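Local coordinates for protein extracellular ligand-binding receptor (Desulfohalobium retbaense DSM 5692, PDB 5ERE) that probably acts as an extracellular solute-binding sensor, holding ketoleucine in its periplasmic-binding-protein domain and cytosine in a PAS-like (Cache) sensor domain, at residues T357-D362 with G448-V453; E410-L415 with D437-V442. One frame throughout, in Å; residues are numbered along the deposited sequence.

Interaction 1 (T357-D362 with G448-V453); sequences TGLRGD and GFIGSV
L359 reaches the strand through both of its methyls, CD1 against the backbone and CD2 against a side chain. L359 CD1 lies 3.3 Å from I450 O and 4.1 Å from G451 CA, a van der Waals packing of a methyl on a carbonyl and the chain beside it. L359 CD2 makes an apolar side-chain contact, 4.3 Å from I450 CD1. No hydrogen bond joins 357-362 to 448-453. I450 CD1 also comes within 4.4 Å of G358 CA. Two torsions aim the leucine: CG lies opposite the carbonyl carbon (chi1 -58°), and CD1 continues the chain outward in extended form (chi2 -174°). On the strand, the absence of a side chain at G451 matters sterically, because a CB there would run into L359 CD1; its positive phi of 136° is a second reason for glycine.

The contact belongs to the PAS-like sensor domain of the Cache clan, where the turn linking the long helix 324-357 to helix 362-374 packs against strand 449-457 of the antiparallel sheet. G358, the first residue past the first helix, has positive phi, and G361 is the N-cap of the second. Within the turn, T357 OG1 donates to G358 O at 2.7 Å, in the carbonyl plane and on a lone pair, and it has a weak hydrogen bond to L354 O as well.

Further out, the backbone O of L359 accepts a hydrogen bond from T383 OG1, and its side chain also rests on V391 of strand 390-394. I450 and G451 form a beta bulge opposite V442. The ring of F449 lies under the chain here, with G451 N 3.6 Å above the ring plane and over its centre, and it stacks on H419. V453 is packed against helices 324-357 and 362-374.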
# COMPACT_ATOMS: atom_id res chain seq x y z
N THR A 357 43.76 -1.87 -16.26
CA THR A 357 44.17 -2.54 -15.02
C THR A 357 44.33 -4.06 -15.14
O THR A 357 45.09 -4.68 -14.40
CB THR A 357 43.13 -2.28 -13.90
OG1 THR A 357 41.92 -3.01 -14.16
CG2 THR A 357 42.80 -0.80 -13.82
N GLY A 358 43.59 -4.66 -16.06
CA GLY A 358 43.46 -6.10 -16.10
C GLY A 358 42.37 -6.53 -15.14
O GLY A 358 41.68 -5.68 -14.59
N LEU A 359 42.23 -7.82 -14.94
CA LEU A 359 41.13 -8.38 -14.16
C LEU A 359 41.54 -8.84 -12.76
O LEU A 359 40.69 -9.02 -11.88
CB LEU A 359 40.51 -9.58 -14.88
CG LEU A 359 39.96 -9.41 -16.30
CD1 LEU A 359 39.27 -10.70 -16.74
CD2 LEU A 359 38.99 -8.23 -16.40
N ARG A 360 42.84 -9.08 -12.57
CA ARG A 360 43.39 -9.49 -11.27
C ARG A 360 44.10 -8.32 -10.58
O ARG A 360 44.53 -7.36 -11.23
CB ARG A 360 44.36 -10.66 -11.45
CG ARG A 360 43.75 -11.92 -12.05
CD ARG A 360 44.83 -12.99 -12.21
NE ARG A 360 44.46 -14.28 -11.61
CZ ARG A 360 44.22 -15.41 -12.29
NH1 ARG A 360 44.30 -15.47 -13.62
NH2 ARG A 360 43.90 -16.51 -11.61
N GLY A 361 44.21 -8.41 -9.25
CA GLY A 361 45.02 -7.47 -8.50
C GLY A 361 44.32 -6.26 -7.90
O GLY A 361 43.12 -6.06 -8.06
N ASP A 362 45.10 -5.44 -7.21
CA ASP A 362 44.55 -4.40 -6.35
C ASP A 362 43.82 -3.31 -7.11
O ASP A 362 42.81 -2.79 -6.63
CB ASP A 362 45.67 -3.76 -5.50
CG ASP A 362 46.35 -4.77 -4.58
OD1 ASP A 362 45.82 -5.89 -4.41
OD2 ASP A 362 47.42 -4.45 -4.01
N GLY A 448 41.96 -6.18 -27.57
CA GLY A 448 41.89 -7.61 -27.39
C GLY A 448 40.99 -8.00 -26.23
O GLY A 448 41.05 -7.40 -25.17
N PHE A 449 40.17 -9.03 -26.45
CA PHE A 449 39.24 -9.53 -25.44
C PHE A 449 39.99 -10.22 -24.31
O PHE A 449 40.79 -11.11 -24.55
CB PHE A 449 38.25 -10.51 -26.08
CG PHE A 449 37.30 -11.16 -25.12
CD1 PHE A 449 36.21 -10.46 -24.62
CD2 PHE A 449 37.47 -12.47 -24.73
CE1 PHE A 449 35.33 -11.05 -23.74
CE2 PHE A 449 36.58 -13.07 -23.86
CZ PHE A 449 35.51 -12.36 -23.36
N ILE A 450 39.71 -9.81 -23.07
CA ILE A 450 40.41 -10.40 -21.93
C ILE A 450 39.46 -11.02 -20.89
O ILE A 450 39.91 -11.57 -19.91
CB ILE A 450 41.31 -9.35 -21.27
CG1 ILE A 450 40.51 -8.20 -20.66
CG2 ILE A 450 42.28 -8.79 -22.32
CD1 ILE A 450 41.39 -7.23 -19.85
N GLY A 451 38.15 -10.94 -21.13
CA GLY A 451 37.19 -11.54 -20.22
C GLY A 451 36.02 -10.63 -19.96
O GLY A 451 35.61 -9.86 -20.84
N SER A 452 35.50 -10.66 -18.74
CA SER A 452 34.25 -9.96 -18.48
C SER A 452 34.14 -9.53 -17.04
O SER A 452 34.80 -10.08 -16.16
CB SER A 452 33.06 -10.85 -18.85
OG SER A 452 33.09 -12.06 -18.09
N VAL A 453 33.26 -8.56 -16.81
CA VAL A 453 32.96 -8.07 -15.49
C VAL A 453 31.47 -8.21 -15.26
O VAL A 453 30.64 -7.97 -16.17
CB VAL A 453 33.46 -6.60 -15.31
CG1 VAL A 453 32.82 -5.66 -16.32
CG2 VAL A 453 33.22 -6.10 -13.90

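Interaction 2 (E410-L415 with D437-V442); sequences EQIIRL and DLEHPV. With CYT (6-aminopyrimidin-2(1H)-one), chain C.
At the wall of the cytosine pocket, Q411 of helix 410-418 donates from NE2 to D437 OD2 of strand 434-443. The bond measures 3.0 Å between Q411 NE2 and D437 OD2 and is nearly straight (165°). It uses the anti lone pair of the acid, with amide and carboxylate planes almost perpendicular (85°). Q411 CG lies between the backbone N and the carbonyl carbon, and a bend at chi2 turns the amide to D437; NE2 also binds Q409 OE1. D437 OD2 is 3.2 Å from C6 of cytosine and only 2.5 Å from E439 OE2, so one acid probably holds a proton. The other oxygens are hydrogen-bonded to serines, D437 OD1 to S454 OG and E439 OE1 to S452 OG. An alanine at D437 would remove this carboxylate and would probably leave Q411 NE2 and S454 OG each short of a partner, opening a gap beside the cytosine ring. I412 CD1 abuts E439 OE2 at 3.3 Å, while L415 CD1 sits against E439 CB and 4.0 Å from P441 CD. The axes of segments 410-415 and 437-442 run 24° from parallel; strand 449-457 flanks L415 through F449 and S452, and helix 324-357 packs against L438 and H440.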
# COMPACT_ATOMS: atom_id res chain seq x y z
N GLU A 410 25.13 -20.47 -19.25
CA GLU A 410 24.57 -20.12 -20.58
C GLU A 410 24.94 -18.68 -21.01
O GLU A 410 25.31 -18.45 -22.16
CB GLU A 410 23.05 -20.35 -20.58
CG GLU A 410 22.19 -19.39 -19.74
CD GLU A 410 21.91 -18.08 -20.47
OE1 GLU A 410 21.63 -17.07 -19.79
OE2 GLU A 410 21.98 -18.05 -21.72
N GLN A 411 24.89 -17.72 -20.08
CA GLN A 411 25.23 -16.32 -20.40
C GLN A 411 26.70 -16.13 -20.72
O GLN A 411 27.07 -15.24 -21.50
CB GLN A 411 24.82 -15.37 -19.26
CG GLN A 411 25.80 -15.22 -18.07
CD GLN A 411 25.77 -16.42 -17.14
OE1 GLN A 411 25.21 -17.46 -17.48
NE2 GLN A 411 26.30 -16.26 -15.93
N ILE A 412 27.55 -16.96 -20.11
CA ILE A 412 29.00 -16.86 -20.26
C ILE A 412 29.39 -17.37 -21.66
O ILE A 412 30.26 -16.82 -22.33
CB ILE A 412 29.75 -17.68 -19.17
CG1 ILE A 412 29.54 -17.08 -17.77
CG2 ILE A 412 31.24 -17.80 -19.49
CD1 ILE A 412 30.11 -15.71 -17.57
N ILE A 413 28.75 -18.44 -22.08
CA ILE A 413 28.90 -18.93 -23.43
C ILE A 413 28.56 -17.84 -24.43
O ILE A 413 29.31 -17.57 -25.38
CB ILE A 413 28.01 -20.18 -23.64
CG1 ILE A 413 28.53 -21.31 -22.74
CG2 ILE A 413 28.02 -20.62 -25.08
CD1 ILE A 413 27.59 -22.58 -22.66
N ARG A 414 27.43 -17.18 -24.22
CA ARG A 414 26.96 -16.19 -25.16
C ARG A 414 27.90 -15.00 -25.23
O ARG A 414 28.18 -14.48 -26.30
CB ARG A 414 25.56 -15.74 -24.79
CG ARG A 414 24.53 -16.84 -25.04
CD ARG A 414 23.12 -16.35 -24.91
NE ARG A 414 22.69 -16.10 -23.53
CZ ARG A 414 22.40 -14.90 -23.02
NH1 ARG A 414 22.49 -13.80 -23.76
NH2 ARG A 414 22.01 -14.80 -21.76
N LEU A 415 28.40 -14.57 -24.08
CA LEU A 415 29.33 -13.43 -24.07
C LEU A 415 30.61 -13.81 -24.81
O LEU A 415 31.21 -13.00 -25.55
CB LEU A 415 29.63 -12.99 -22.63
CG LEU A 415 30.56 -11.77 -22.51
CD1 LEU A 415 30.15 -10.87 -21.35
CD2 LEU A 415 31.98 -12.23 -22.36
N ASP A 437 22.70 -12.70 -13.49
CA ASP A 437 24.02 -12.13 -13.74
C ASP A 437 24.00 -11.15 -14.92
O ASP A 437 23.51 -11.50 -16.00
CB ASP A 437 25.00 -13.29 -14.04
CG ASP A 437 26.45 -12.83 -14.25
OD1 ASP A 437 26.83 -11.76 -13.74
OD2 ASP A 437 27.23 -13.56 -14.91
N LEU A 438 24.50 -9.93 -14.73
CA LEU A 438 24.69 -8.99 -15.83
C LEU A 438 26.17 -8.84 -16.09
O LEU A 438 26.92 -8.46 -15.18
CB LEU A 438 24.05 -7.63 -15.51
CG LEU A 438 24.27 -6.45 -16.47
CD1 LEU A 438 23.87 -6.75 -17.87
CD2 LEU A 438 23.48 -5.27 -15.95
N GLU A 439 26.61 -9.16 -17.31
CA GLU A 439 28.04 -9.10 -17.66
C GLU A 439 28.35 -8.24 -18.86
O GLU A 439 27.62 -8.23 -19.85
CB GLU A 439 28.60 -10.49 -17.93
CG GLU A 439 28.41 -11.50 -16.79
CD GLU A 439 29.69 -12.24 -16.37
OE1 GLU A 439 30.81 -11.89 -16.83
OE2 GLU A 439 29.58 -13.19 -15.55
N HIS A 440 29.45 -7.51 -18.77
CA HIS A 440 29.99 -6.81 -19.93
C HIS A 440 31.37 -7.36 -20.24
O HIS A 440 32.16 -7.66 -19.33
CB HIS A 440 30.07 -5.30 -19.70
CG HIS A 440 28.75 -4.60 -19.83
ND1 HIS A 440 28.51 -3.64 -20.78
CD2 HIS A 440 27.60 -4.74 -19.13
CE1 HIS A 440 27.27 -3.19 -20.65
NE2 HIS A 440 26.70 -3.85 -19.66
N PRO A 441 31.69 -7.48 -21.54
CA PRO A 441 33.04 -7.87 -21.93
C PRO A 441 34.04 -6.76 -21.67
O PRO A 441 33.70 -5.57 -21.67
CB PRO A 441 32.91 -8.13 -23.43
CG PRO A 441 31.82 -7.21 -23.88
CD PRO A 441 30.85 -7.15 -22.72
N VAL A 442 35.27 -7.19 -21.46
CA VAL A 442 36.39 -6.30 -21.26
C VAL A 442 37.45 -6.47 -22.32
O VAL A 442 37.86 -7.59 -22.61
CB VAL A 442 37.05 -6.52 -19.88
CG1 VAL A 442 38.23 -5.56 -19.70
CG2 VAL A 442 36.02 -6.38 -18.76
N3 CYT C . 28.57 -16.16 -10.05
C4 CYT C . 28.90 -14.92 -10.38
N1 CYT C . 28.25 -16.69 -12.34
C2 CYT C . 28.24 -17.08 -11.00
O2 CYT C . 27.90 -18.25 -10.70
N4 CYT C . 29.23 -14.06 -9.38
C5 CYT C . 28.91 -14.49 -11.76
C6 CYT C . 28.58 -15.40 -12.70

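In the fold
Both interactions lie in the PAS-like sensor domain, their centres 14 Å apart, and use neighbouring antiparallel strands of one sheet: 449-457 in interaction 1 and 434-443 in interaction 2. Along the chain, 357-362 comes first, then 410-415, 437-442 and 448-453, so interaction 2 falls wholly between the two segments of interaction 1. The strands are tied by G451 O and V442 N, 2.8 Å apart, while F449 packs on L415. The probable hydrogen bond between S452 OG and E439 OE1 joins strand 449-457, on which the turn packs, to a residue of the cytosine pocket. Together the two contacts hold helix 410-418 and the interhelical turn to adjacent strands of one sheet.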